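Local coordinates for Lmo2125 protein (Listeria monocytogenes serovar 1/2a, PDB 5TU0) that binds maltose and probably hands it to a membrane transporter as the solute-binding lipoprotein of a carbohydrate uptake system, at residues 183-188 against 343-348; 165-170 against 175-180; 144-149 against 221-226; 204-209 against 213-218. The protein carries 2 engineered substitutions. One frame throughout, in Å; residues are numbered along the deposited sequence.

How the contacts relate
All four contacts probably belong to one lobe of a two-lobed solute-binding fold, the lobe that also carries the sugar-lining residues Tyr164 and Trp241. Contacts 1 and 2 have centres 12 Å apart and touch through Tyr176 with Asp187 and through Phe178 with Pro185; helix 179-182 and strand 187-189 follow each other there. Contacts 3 and 4, with centres 11 Å apart, share helix 217-229 and meet where Met214 packs on Phe223 and Ile224. The centres of contacts 1 and 3 are about 36 Å apart. Along the chain, contact 2 closes before contacts 1 and 4 open, the segments of contacts 1 and 3 alternate, and contact 4 lies within the span of both.

Contact 1 of 4, residues 183-188 against 343-348; sequences TNPKDI and PNIPEM
Pro185 meets Ile345 and Glu347 where two type I beta turns, Asn184 to Asp187 and Ile345 to Met348, pack together at the protein surface. In the first turn, Asn184 OD1 takes Lys186 N at 3.0 Å, an Asx turn across the corner that carries the proline. Before the second turn, Pro343 rests on Phe178, and the amide ND2 of Asn344 bonds to the backbone of Thr101, which ties this part of the loop to Thr101. Ile345 then sends its longer branch across: with CG1 between the backbone N and the carbonyl carbon (chi1 63°), CD1 reaches Pro185 CD at 3.9 Å and Thr183 O at 3.8 Å. A branched aliphatic chain suits this place because its partners are the CD methylene of Pro185 and a carbonyl that it merely packs against. Pro346 occupies the second position of its turn, where the restricted phi of proline fits, and touches Tyr388. Glu347 lays its bent aliphatic portion obliquely over Pro185: its CG stands 3.6 Å from Pro185 CB, and its carboxylate carbon CD lies 3.7 Å from Pro185 CG. The turn closes with Met348 N bonded to Ile345 O at 3.1 Å.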
loop_
_atom_site.group_PDB
_atom_site.type_symbol
_atom_site.label_atom_id
_atom_site.label_comp_id
_atom_site.label_asym_id
_atom_site.label_seq_id
_atom_site.Cartn_x
_atom_site.Cartn_y
_atom_site.Cartn_z
ATOM N N THR A 183 -16.655 5.328 -0.398
ATOM C CA THR A 183 -17.772 4.394 -0.337
ATOM C C THR A 183 -18.890 4.634 -1.353
ATOM O O THR A 183 -19.800 3.810 -1.444
ATOM C CB THR A 183 -18.407 4.430 1.066
ATOM O OG1 THR A 183 -18.974 5.723 1.307
ATOM C CG2 THR A 183 -17.353 4.133 2.132
ATOM N N ASN A 184 -18.852 5.743 -2.094
ATOM C CA ASN A 184 -19.898 6.044 -3.061
ATOM C C ASN A 184 -19.370 5.904 -4.498
ATOM O O ASN A 184 -18.769 6.841 -5.036
ATOM C CB ASN A 184 -20.461 7.442 -2.834
ATOM C CG ASN A 184 -21.581 7.781 -3.802
ATOM O OD1 ASN A 184 -22.027 6.940 -4.598
ATOM N ND2 ASN A 184 -22.051 9.013 -3.736
ATOM N N PRO A 185 -19.654 4.757 -5.143
ATOM C CA PRO A 185 -19.126 4.531 -6.488
ATOM C C PRO A 185 -19.781 5.381 -7.578
ATOM O O PRO A 185 -19.327 5.330 -8.719
ATOM C CB PRO A 185 -19.391 3.046 -6.714
ATOM C CG PRO A 185 -20.592 2.758 -5.909
ATOM C CD PRO A 185 -20.518 3.649 -4.701
ATOM N N LYS A 186 -20.825 6.142 -7.236
ATOM C CA LYS A 186 -21.486 7.019 -8.216
ATOM C C LYS A 186 -20.899 8.431 -8.178
ATOM O O LYS A 186 -21.351 9.306 -8.919
ATOM C CB LYS A 186 -23.004 7.076 -7.996
ATOM C CG LYS A 186 -23.690 5.740 -7.738
ATOM C CD LYS A 186 -23.403 4.644 -8.755
ATOM C CE LYS A 186 -24.054 4.908 -10.107
ATOM N NZ LYS A 186 -23.949 3.706 -10.995
ATOM N N ASP A 187 -19.919 8.653 -7.298
ATOM C CA ASP A 187 -19.239 9.933 -7.185
ATOM C C ASP A 187 -17.737 9.699 -7.413
ATOM O O ASP A 187 -17.000 9.407 -6.466
ATOM C CB ASP A 187 -19.505 10.569 -5.805
ATOM C CG ASP A 187 -18.719 11.880 -5.582
ATOM O OD1 ASP A 187 -18.031 12.365 -6.516
ATOM O OD2 ASP A 187 -18.783 12.421 -4.456
ATOM N N ILE A 188 -17.311 9.823 -8.668
ATOM C CA ILE A 188 -15.901 9.625 -9.052
ATOM C C ILE A 188 -15.179 10.968 -9.146
ATOM O O ILE A 188 -15.638 11.884 -9.854
ATOM C CB ILE A 188 -15.791 8.831 -10.359
ATOM C CG1 ILE A 188 -16.388 7.444 -10.147
ATOM C CG2 ILE A 188 -14.335 8.726 -10.825
ATOM C CD1 ILE A 188 -16.617 6.669 -11.419
ATOM N N PRO A 343 -10.285 2.512 -1.630
ATOM C CA PRO A 343 -11.650 1.978 -1.448
ATOM C C PRO A 343 -11.646 0.456 -1.480
ATOM O O PRO A 343 -10.921 -0.138 -2.300
ATOM C CB PRO A 343 -12.409 2.542 -2.662
ATOM C CG PRO A 343 -11.665 3.790 -3.025
ATOM C CD PRO A 343 -10.226 3.491 -2.734
ATOM N N ASN A 344 -12.414 -0.171 -0.583
ATOM C CA ASN A 344 -12.485 -1.636 -0.507
ATOM C C ASN A 344 -13.818 -2.189 -1.019
ATOM O O ASN A 344 -14.083 -3.385 -0.914
ATOM C CB ASN A 344 -12.169 -2.115 0.918
ATOM C CG ASN A 344 -13.189 -1.654 1.942
ATOM O OD1 ASN A 344 -14.212 -1.039 1.613
ATOM N ND2 ASN A 344 -12.901 -1.926 3.194
ATOM N N ILE A 345 -14.644 -1.314 -1.594
ATOM C CA ILE A 345 -15.905 -1.722 -2.179
ATOM C C ILE A 345 -15.634 -2.397 -3.533
ATOM O O ILE A 345 -14.607 -2.111 -4.186
ATOM C CB ILE A 345 -16.901 -0.541 -2.305
ATOM C CG1 ILE A 345 -16.384 0.557 -3.237
ATOM C CG2 ILE A 345 -17.211 0.025 -0.917
ATOM C CD1 ILE A 345 -17.419 1.629 -3.529
ATOM N N PRO A 346 -16.542 -3.280 -3.971
ATOM C CA PRO A 346 -16.351 -4.034 -5.221
ATOM C C PRO A 346 -16.050 -3.208 -6.459
ATOM O O PRO A 346 -15.222 -3.615 -7.293
ATOM C CB PRO A 346 -17.699 -4.752 -5.398
ATOM C CG PRO A 346 -18.209 -4.904 -4.021
ATOM C CD PRO A 346 -17.843 -3.615 -3.350
ATOM N N GLU A 347 -16.701 -2.052 -6.568
ATOM C CA GLU A 347 -16.568 -1.200 -7.747
ATOM C C GLU A 347 -15.130 -0.698 -8.004
ATOM O O GLU A 347 -14.850 -0.162 -9.068
ATOM C CB GLU A 347 -17.537 -0.015 -7.686
ATOM C CG GLU A 347 -19.032 -0.367 -7.764
ATOM C CD GLU A 347 -19.696 -0.809 -6.467
ATOM O OE1 GLU A 347 -19.016 -1.024 -5.426
ATOM O OE2 GLU A 347 -20.950 -0.941 -6.510
ATOM N N MET A 348 -14.246 -0.845 -7.020
ATOM C CA MET A 348 -12.841 -0.429 -7.171
ATOM C C MET A 348 -12.183 -1.222 -8.309
ATOM O O MET A 348 -11.268 -0.739 -8.974
ATOM C CB MET A 348 -12.066 -0.635 -5.858
ATOM C CG MET A 348 -10.635 -0.115 -5.890
ATOM S SD MET A 348 -10.549 1.672 -6.121
ATOM C CE MET A 348 -8.841 1.843 -6.699
#

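Contact 2 of 4, residues 165-170 against 175-180; sequences FSYGLL and GYVFGD
The C-terminal part of helix 163-172 meets the chain that doubles back after it, with Leu170 and Tyr167 facing Gly175, Tyr176 and Val177. The return is fixed by one backbone bond, Gly175 N to Leu170 O at 2.8 Å, with an angle of 151° at the hydrogen. Glycine suits this spot because a beta carbon would point at the helix and crowd Leu170 O. Tyr167, which adopts two conformations, reaches the loop in the one described here: with CG anti to the backbone N (chi1 175°), the ring runs outward from the helix. Its CE1 lies 3.5 Å from Val177 CG2, an oblique approach, while CA of Tyr176 sits at the ring edge, 3.5 Å from Tyr167 OH. Beyond the contact, the same ring stacks with Phe270. The other branch of Val177, CG1, covers the centre of one face of Phe178, so this small branched residue fills the angle between two rings. The chemistry is thus mixed: aromatic and aliphatic carbons make up the buried bulk, and the polar backbone of Gly175 is satisfied within it. Its amide bonds directly to the helix, while a water that lies 3.3 Å from Tyr167 OH in this conformer donates to Gly175 O at 2.9 Å, so that the buried carbonyl has a partner.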
loop_
_atom_site.group_PDB
_atom_site.type_symbol
_atom_site.label_atom_id
_atom_site.label_comp_id
_atom_site.label_asym_id
_atom_site.label_seq_id
_atom_site.Cartn_x
_atom_site.Cartn_y
_atom_site.Cartn_z
ATOM N N PHE A 165 0.876 4.386 -8.151
ATOM C CA PHE A 165 1.891 5.385 -7.852
ATOM C C PHE A 165 1.419 6.825 -8.019
ATOM O O PHE A 165 1.658 7.668 -7.146
ATOM C CB PHE A 165 3.136 5.137 -8.727
ATOM C CG PHE A 165 3.931 3.949 -8.295
ATOM C CD1 PHE A 165 3.526 2.671 -8.624
ATOM C CD2 PHE A 165 5.097 4.110 -7.562
ATOM C CE1 PHE A 165 4.251 1.561 -8.213
ATOM C CE2 PHE A 165 5.834 3.006 -7.147
ATOM C CZ PHE A 165 5.415 1.733 -7.472
ATOM N N SER A 166 0.729 7.110 -9.123
ATOM C CA SER A 166 0.288 8.467 -9.381
ATOM C C SER A 166 -0.919 8.940 -8.592
ATOM O O SER A 166 -1.144 10.155 -8.516
ATOM C CB SER A 166 0.014 8.673 -10.875
ATOM O OG SER A 166 -1.073 7.873 -11.288
ATOM N N TYR A 167 -1.693 8.022 -8.008
ATOM C CA TYR A 167 -2.889 8.436 -7.268
ATOM C C TYR A 167 -2.622 9.517 -6.235
ATOM O O TYR A 167 -3.353 10.504 -6.171
ATOM C CB TYR A 167 -3.604 7.264 -6.595
ATOM C CG TYR A 167 -4.745 7.767 -5.749
ATOM C CD1 TYR A 167 -5.856 8.362 -6.344
ATOM C CD2 TYR A 167 -4.699 7.710 -4.366
ATOM C CE1 TYR A 167 -6.891 8.854 -5.590
ATOM C CE2 TYR A 167 -5.746 8.201 -3.601
ATOM C CZ TYR A 167 -6.834 8.765 -4.222
ATOM O OH TYR A 167 -7.872 9.265 -3.493
ATOM N N GLY A 168 -1.570 9.345 -5.435
ATOM C CA GLY A 168 -1.230 10.321 -4.421
ATOM C C GLY A 168 -0.923 11.724 -4.923
ATOM O O GLY A 168 -1.055 12.684 -4.176
ATOM N N LEU A 169 -0.551 11.837 -6.192
ATOM C CA LEU A 169 -0.304 13.127 -6.798
ATOM C C LEU A 169 -1.654 13.792 -7.069
ATOM O O LEU A 169 -1.882 14.947 -6.731
ATOM C CB LEU A 169 0.469 12.947 -8.118
ATOM C CG LEU A 169 0.661 14.161 -9.011
ATOM C CD1 LEU A 169 1.433 15.254 -8.290
ATOM C CD2 LEU A 169 1.353 13.759 -10.307
ATOM N N LEU A 170 -2.549 13.049 -7.713
ATOM C CA LEU A 170 -3.887 13.576 -8.014
ATOM C C LEU A 170 -4.624 13.913 -6.696
ATOM O O LEU A 170 -5.277 14.950 -6.574
ATOM C CB LEU A 170 -4.695 12.568 -8.845
ATOM C CG LEU A 170 -4.434 12.510 -10.349
ATOM C CD1 LEU A 170 -2.981 12.271 -10.701
ATOM C CD2 LEU A 170 -5.360 11.471 -10.958
ATOM N N GLY A 175 -7.947 15.457 -5.839
ATOM C CA GLY A 175 -8.618 14.367 -6.514
ATOM C C GLY A 175 -8.971 13.261 -5.526
ATOM O O GLY A 175 -8.445 13.212 -4.420
ATOM N N TYR A 176 -9.875 12.392 -5.922
ATOM C CA TYR A 176 -10.251 11.234 -5.104
ATOM C C TYR A 176 -10.840 10.177 -6.024
ATOM O O TYR A 176 -11.290 10.489 -7.126
ATOM C CB TYR A 176 -11.238 11.625 -3.979
ATOM C CG TYR A 176 -12.536 12.253 -4.470
ATOM C CD1 TYR A 176 -13.640 11.469 -4.770
ATOM C CD2 TYR A 176 -12.647 13.637 -4.647
ATOM C CE1 TYR A 176 -14.818 12.029 -5.213
ATOM C CE2 TYR A 176 -13.815 14.208 -5.107
ATOM C CZ TYR A 176 -14.904 13.398 -5.384
ATOM O OH TYR A 176 -16.071 13.934 -5.844
ATOM N N VAL A 177 -10.841 8.923 -5.580
ATOM C CA VAL A 177 -11.428 7.849 -6.371
ATOM C C VAL A 177 -12.964 7.881 -6.256
ATOM O O VAL A 177 -13.646 8.170 -7.240
ATOM C CB VAL A 177 -10.899 6.470 -5.944
ATOM C CG1 VAL A 177 -11.576 5.386 -6.774
ATOM C CG2 VAL A 177 -9.379 6.415 -6.082
ATOM N N PHE A 178 -13.481 7.563 -5.064
ATOM C CA PHE A 178 -14.920 7.589 -4.779
ATOM C C PHE A 178 -15.243 8.548 -3.621
ATOM O O PHE A 178 -14.528 8.606 -2.630
ATOM C CB PHE A 178 -15.456 6.192 -4.419
ATOM C CG PHE A 178 -15.290 5.154 -5.495
ATOM C CD1 PHE A 178 -15.672 5.408 -6.811
ATOM C CD2 PHE A 178 -14.823 3.883 -5.177
ATOM C CE1 PHE A 178 -15.558 4.428 -7.786
ATOM C CE2 PHE A 178 -14.695 2.908 -6.157
ATOM C CZ PHE A 178 -15.059 3.180 -7.455
ATOM N N GLY A 179 -16.336 9.294 -3.753
ATOM C CA GLY A 179 -16.785 10.227 -2.708
ATOM C C GLY A 179 -17.269 9.510 -1.438
ATOM O O GLY A 179 -17.262 8.278 -1.374
ATOM N N ASP A 180 -17.684 10.290 -0.444
ATOM C CA ASP A 180 -18.093 9.779 0.868
ATOM C C ASP A 180 -17.001 8.855 1.437
ATOM O O ASP A 180 -17.262 7.703 1.797
ATOM C CB ASP A 180 -19.458 9.069 0.810
ATOM C CG ASP A 180 -20.592 9.992 0.359
ATOM O OD1 ASP A 180 -20.387 11.229 0.296
ATOM O OD2 ASP A 180 -21.697 9.479 0.070
HETATM O O HOH W 1 -8.412 12.011 -1.805
#

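Contact 3 of 4, residues 144-149 against 221-226; sequences FAFTSE and DDFIQD
Phe146 and Phe223 carry this contact across a wide gap between backbones, their CA atoms lying 12.3 Å apart. Residues 144-149 form a loop between helix 132-138 and strand 156-157, turning through a type I beta turn from Phe146 to Glu149 that is closed by Glu149 N bonded to Phe146 O at 3.1 Å. Residues 221-226 belong to helix 217-229 and keep the regular bonding of an alpha helix, with Gln225 N to Asp221 O at 2.9 Å. The arrangement is therefore a loop meeting the flank of a helix at the periphery of the solute-binding fold, and no hydrogen bond crosses it. Long side chains are needed to span such a gap, and phenylalanine serves on both sides: each has CG anti to its own backbone N (chi1 -171° for Phe146 and 177° for Phe223), so the two rings reach out from opposite directions and meet at their far ends. The ring planes stand 67° apart with centroids separated by 5.8 Å, an oblique pairing. Neighbours extend the apolar patch, since Phe146 also touches Pro211, and Met214 packs against Phe223. Polar ties hold the flanks: Glu149 OE1 accepts from the backbone N of Lys212, while Asp226 forms a salt bridge with Lys230. At the meeting point Phe146 CZ lies in the plane of the Phe223 ring, at its edge, and Phe146 CE1 comes within 3.8 Å of Phe223 CZ.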
loop_
_atom_site.group_PDB
_atom_site.type_symbol
_atom_site.label_atom_id
_atom_site.label_comp_id
_atom_site.label_asym_id
_atom_site.label_seq_id
_atom_site.Cartn_x
_atom_site.Cartn_y
_atom_site.Cartn_z
ATOM N N PHE A 144 22.949 14.003 -13.815
ATOM C CA PHE A 144 21.934 12.957 -14.008
ATOM C C PHE A 144 21.334 12.967 -15.423
ATOM O O PHE A 144 20.283 12.389 -15.652
ATOM C CB PHE A 144 20.825 13.110 -12.963
ATOM C CG PHE A 144 21.341 13.242 -11.566
ATOM C CD1 PHE A 144 22.111 12.223 -11.005
ATOM C CD2 PHE A 144 21.064 14.371 -10.808
ATOM C CE1 PHE A 144 22.608 12.335 -9.716
ATOM C CE2 PHE A 144 21.560 14.488 -9.517
ATOM C CZ PHE A 144 22.325 13.461 -8.968
ATOM N N ALA A 145 22.015 13.616 -16.366
ATOM C CA ALA A 145 21.550 13.675 -17.749
ATOM C C ALA A 145 21.466 12.271 -18.338
ATOM O O ALA A 145 22.263 11.392 -17.997
ATOM C CB ALA A 145 22.483 14.541 -18.597
ATOM N N PHE A 146 20.469 12.073 -19.192
ATOM C CA PHE A 146 20.241 10.804 -19.876
ATOM C C PHE A 146 20.657 11.116 -21.301
ATOM O O PHE A 146 19.844 11.480 -22.141
ATOM C CB PHE A 146 18.772 10.414 -19.750
ATOM C CG PHE A 146 18.464 9.035 -20.234
ATOM C CD1 PHE A 146 18.723 7.936 -19.428
ATOM C CD2 PHE A 146 17.879 8.834 -21.460
ATOM C CE1 PHE A 146 18.416 6.653 -19.850
ATOM C CE2 PHE A 146 17.579 7.559 -21.896
ATOM C CZ PHE A 146 17.846 6.466 -21.092
ATOM N N THR A 147 21.955 10.982 -21.549
ATOM C CA THR A 147 22.579 11.431 -22.807
ATOM C C THR A 147 22.062 10.872 -24.141
ATOM O O THR A 147 22.209 11.533 -25.176
ATOM C CB THR A 147 24.107 11.274 -22.729
ATOM O OG1 THR A 147 24.426 9.925 -22.379
ATOM C CG2 THR A 147 24.672 12.212 -21.656
ATOM N N SER A 148 21.467 9.680 -24.129
ATOM C CA SER A 148 20.931 9.113 -25.373
ATOM C C SER A 148 19.686 9.865 -25.883
ATOM O O SER A 148 19.265 9.646 -27.012
ATOM C CB SER A 148 20.607 7.634 -25.194
ATOM O OG SER A 148 19.713 7.466 -24.119
ATOM N N GLU A 149 19.087 10.718 -25.038
ATOM C CA GLU A 149 17.911 11.510 -25.417
ATOM C C GLU A 149 18.154 12.945 -24.978
ATOM O O GLU A 149 18.246 13.231 -23.771
ATOM C CB GLU A 149 16.632 10.954 -24.770
ATOM C CG GLU A 149 16.336 9.518 -25.179
ATOM C CD GLU A 149 15.096 8.920 -24.510
ATOM O OE1 GLU A 149 14.231 9.678 -24.003
ATOM O OE2 GLU A 149 14.990 7.666 -24.509
ATOM N N ASP A 221 8.921 0.051 -14.517
ATOM C CA ASP A 221 9.488 -0.309 -13.214
ATOM C C ASP A 221 10.902 -0.872 -13.392
ATOM O O ASP A 221 11.806 -0.524 -12.623
ATOM C CB ASP A 221 8.630 -1.302 -12.431
ATOM C CG ASP A 221 9.122 -1.463 -10.994
ATOM O OD1 ASP A 221 8.956 -0.509 -10.198
ATOM O OD2 ASP A 221 9.698 -2.520 -10.673
ATOM N N ASP A 222 11.106 -1.726 -14.399
ATOM C CA ASP A 222 12.443 -2.286 -14.656
ATOM C C ASP A 222 13.445 -1.162 -14.921
ATOM O O ASP A 222 14.567 -1.184 -14.412
ATOM C CB ASP A 222 12.457 -3.254 -15.849
ATOM C CG ASP A 222 11.888 -4.644 -15.519
ATOM O OD1 ASP A 222 11.510 -4.928 -14.360
ATOM O OD2 ASP A 222 11.830 -5.471 -16.450
ATOM N N PHE A 223 13.022 -0.187 -15.715
ATOM C CA PHE A 223 13.858 0.953 -16.051
ATOM C C PHE A 223 14.216 1.736 -14.796
ATOM O O PHE A 223 15.372 2.037 -14.546
ATOM C CB PHE A 223 13.111 1.866 -17.034
ATOM C CG PHE A 223 13.857 3.113 -17.391
ATOM C CD1 PHE A 223 14.790 3.107 -18.415
ATOM C CD2 PHE A 223 13.614 4.306 -16.713
ATOM C CE1 PHE A 223 15.480 4.267 -18.747
ATOM C CE2 PHE A 223 14.307 5.469 -17.041
ATOM C CZ PHE A 223 15.243 5.443 -18.055
ATOM N N ILE A 224 13.204 2.074 -14.016
ATOM C CA ILE A 224 13.397 2.842 -12.799
ATOM C C ILE A 224 14.321 2.137 -11.790
ATOM O O ILE A 224 15.200 2.784 -11.233
ATOM C CB ILE A 224 12.040 3.204 -12.163
ATOM C CG1 ILE A 224 11.275 4.172 -13.072
ATOM C CG2 ILE A 224 12.216 3.849 -10.790
ATOM C CD1 ILE A 224 9.814 4.313 -12.691
ATOM N N GLN A 225 14.120 0.835 -11.554
ATOM C CA GLN A 225 14.948 0.092 -10.594
ATOM C C GLN A 225 16.386 -0.015 -11.076
ATOM O O GLN A 225 17.331 0.067 -10.286
ATOM C CB GLN A 225 14.397 -1.317 -10.340
ATOM C CG GLN A 225 12.962 -1.343 -9.838
ATOM C CD GLN A 225 12.720 -0.431 -8.666
ATOM O OE1 GLN A 225 11.745 0.334 -8.648
ATOM N NE2 GLN A 225 13.607 -0.475 -7.695
ATOM N N ASP A 226 16.537 -0.218 -12.381
ATOM C CA ASP A 226 17.841 -0.329 -12.998
ATOM C C ASP A 226 18.619 0.988 -12.802
ATOM O O ASP A 226 19.802 0.955 -12.446
ATOM C CB ASP A 226 17.693 -0.680 -14.489
ATOM C CG ASP A 226 19.026 -0.942 -15.172
ATOM O OD1 ASP A 226 19.722 -1.910 -14.779
ATOM O OD2 ASP A 226 19.352 -0.209 -16.134
#

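Contact 4 of 4, residues 204-209 against 213-218; sequences KWFQDV and GMQDNK
The ring of Phe206 points its edge at the backbone of Met214: the carbonyl carbon of Met214 lies in the ring plane, and Met214 O, near that plane, comes within 3.4 Å of Phe206 CE1, where an aromatic C-H can face the oxygen. The contact belongs to the tight connection between two successive helices, 193-208 and 217-229, through a 3-10 segment on which the end of the first helix packs. Gln215 CG approaches the same ring obliquely, 3.7 Å from Phe206 CD1, and its amide is turned 89° from the ring. Outside the two segments, Phe206 and Trp210 meet edge-to-face. Phenylalanine suits its place because a flat ring can slip in beside the turn, with CG anti to the carbonyl carbon (chi1 -77°). Met214, flexible and apolar, brings its CB to 4.3 Å from Phe206 CE1. Gln207 and Gln215 cross at about a right angle, their amide planes 46° apart. Gln207 NE2 bonds to Ala363 O; Gln215 uses OE1 to accept from Lys212 NZ and NE2 to reach a water. Gln215, extended beyond CG, carries its amide back toward the helix end. There the water, at the edge of the Phe206 ring, lies 2.8 Å from Phe206 O and accepts from Gln215 NE2 at 3.2 Å.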
loop_
_atom_site.group_PDB
_atom_site.type_symbol
_atom_site.label_atom_id
_atom_site.label_comp_id
_atom_site.label_asym_id
_atom_site.label_seq_id
_atom_site.Cartn_x
_atom_site.Cartn_y
_atom_site.Cartn_z
ATOM N N LYS A 204 3.988 17.226 -17.373
ATOM C CA LYS A 204 5.185 18.078 -17.547
ATOM C C LYS A 204 6.454 17.235 -17.356
ATOM O O LYS A 204 7.425 17.383 -18.109
ATOM C CB LYS A 204 5.197 19.261 -16.569
ATOM C CG LYS A 204 4.029 20.237 -16.650
ATOM C CD LYS A 204 3.967 21.026 -17.941
ATOM C CE LYS A 204 2.846 22.062 -17.887
ATOM N NZ LYS A 204 2.601 22.664 -19.235
ATOM N N TRP A 205 6.455 16.356 -16.348
ATOM C CA TRP A 205 7.609 15.472 -16.130
ATOM C C TRP A 205 7.788 14.509 -17.307
ATOM O O TRP A 205 8.893 14.372 -17.840
ATOM C CB TRP A 205 7.495 14.710 -14.811
ATOM C CG TRP A 205 7.853 15.558 -13.606
ATOM C CD1 TRP A 205 7.016 16.388 -12.890
ATOM C CD2 TRP A 205 9.141 15.646 -12.976
ATOM N NE1 TRP A 205 7.722 16.992 -11.865
ATOM C CE2 TRP A 205 9.023 16.554 -11.898
ATOM C CE3 TRP A 205 10.390 15.058 -13.231
ATOM C CZ2 TRP A 205 10.106 16.878 -11.066
ATOM C CZ3 TRP A 205 11.459 15.382 -12.415
ATOM C CH2 TRP A 205 11.301 16.280 -11.329
ATOM N N PHE A 206 6.702 13.864 -17.730
ATOM C CA PHE A 206 6.771 12.943 -18.892
ATOM C C PHE A 206 7.253 13.598 -20.175
ATOM O O PHE A 206 8.112 13.039 -20.890
ATOM C CB PHE A 206 5.392 12.343 -19.186
ATOM C CG PHE A 206 5.006 11.263 -18.244
ATOM C CD1 PHE A 206 5.683 10.062 -18.273
ATOM C CD2 PHE A 206 3.931 11.417 -17.372
ATOM C CE1 PHE A 206 5.333 9.031 -17.436
ATOM C CE2 PHE A 206 3.589 10.395 -16.511
ATOM C CZ PHE A 206 4.280 9.195 -16.548
ATOM N N GLN A 207 6.705 14.781 -20.452
ATOM C CA GLN A 207 6.957 15.475 -21.707
ATOM C C GLN A 207 8.229 16.344 -21.752
ATOM O O GLN A 207 8.880 16.413 -22.800
ATOM C CB GLN A 207 5.711 16.286 -22.095
ATOM C CG GLN A 207 4.533 15.411 -22.513
ATOM C CD GLN A 207 4.758 14.729 -23.867
ATOM O OE1 GLN A 207 5.150 15.380 -24.838
ATOM N NE2 GLN A 207 4.493 13.420 -23.940
ATOM N N ASP A 208 8.604 16.960 -20.624
ATOM C CA ASP A 208 9.759 17.877 -20.591
ATOM C C ASP A 208 11.034 17.377 -19.940
ATOM O O ASP A 208 12.093 17.959 -20.166
ATOM C CB ASP A 208 9.391 19.163 -19.841
ATOM C CG ASP A 208 8.192 19.870 -20.425
ATOM O OD1 ASP A 208 7.795 19.580 -21.557
ATOM O OD2 ASP A 208 7.649 20.738 -19.730
ATOM N N VAL A 209 10.963 16.335 -19.139
ATOM C CA VAL A 209 12.129 15.917 -18.363
ATOM C C VAL A 209 12.560 14.479 -18.603
ATOM O O VAL A 209 13.711 14.196 -18.861
ATOM C CB VAL A 209 11.777 16.013 -16.851
ATOM C CG1 VAL A 209 12.889 15.465 -15.960
ATOM C CG2 VAL A 209 11.420 17.435 -16.463
ATOM N N GLY A 213 11.323 6.007 -22.201
ATOM C CA GLY A 213 11.000 4.759 -21.509
ATOM C C GLY A 213 10.066 4.894 -20.312
ATOM O O GLY A 213 9.409 3.931 -19.943
ATOM N N MET A 214 9.991 6.084 -19.705
ATOM C CA MET A 214 9.104 6.275 -18.545
ATOM C C MET A 214 7.597 6.174 -18.894
ATOM O O MET A 214 6.750 5.952 -17.998
ATOM C CB MET A 214 9.409 7.609 -17.833
ATOM C CG MET A 214 10.739 7.622 -17.110
ATOM S SD MET A 214 10.801 6.483 -15.715
ATOM C CE MET A 214 9.704 7.330 -14.594
ATOM N N GLN A 215 7.273 6.316 -20.179
ATOM C CA GLN A 215 5.887 6.237 -20.658
ATOM C C GLN A 215 5.386 4.821 -20.956
ATOM O O GLN A 215 4.180 4.635 -21.131
ATOM C CB GLN A 215 5.724 7.093 -21.911
ATOM C CG GLN A 215 6.002 8.563 -21.647
ATOM C CD GLN A 215 6.005 9.400 -22.905
ATOM O OE1 GLN A 215 5.268 9.128 -23.850
ATOM N NE2 GLN A 215 6.838 10.440 -22.920
ATOM N N ASP A 216 6.295 3.841 -21.034
ATOM C CA ASP A 216 5.947 2.442 -21.328
ATOM C C ASP A 216 5.677 1.742 -20.007
ATOM O O ASP A 216 6.591 1.245 -19.354
ATOM C CB ASP A 216 7.086 1.763 -22.108
ATOM C CG ASP A 216 6.716 0.382 -22.646
ATOM O OD1 ASP A 216 5.531 0.036 -22.721
ATOM O OD2 ASP A 216 7.643 -0.353 -23.031
ATOM N N ASN A 217 4.410 1.698 -19.619
ATOM C CA ASN A 217 4.050 1.120 -18.327
ATOM C C ASN A 217 4.563 -0.304 -18.132
ATOM O O ASN A 217 4.983 -0.660 -17.043
ATOM C CB ASN A 217 2.549 1.129 -18.109
ATOM C CG ASN A 217 2.175 0.674 -16.711
ATOM O OD1 ASN A 217 1.653 -0.428 -16.530
ATOM N ND2 ASN A 217 2.498 1.478 -15.718
ATOM N N LYS A 218 4.547 -1.103 -19.193
ATOM C CA LYS A 218 4.961 -2.505 -19.096
ATOM C C LYS A 218 6.409 -2.698 -18.603
ATOM O O LYS A 218 6.700 -3.664 -17.901
ATOM C CB LYS A 218 4.770 -3.200 -20.448
ATOM C CG LYS A 218 5.060 -4.694 -20.436
ATOM C CD LYS A 218 4.782 -5.351 -21.786
ATOM C CE LYS A 218 5.014 -6.857 -21.696
ATOM N NZ LYS A 218 4.674 -7.590 -22.945
HETATM O O HOH W 2 8.732 10.335 -20.396
#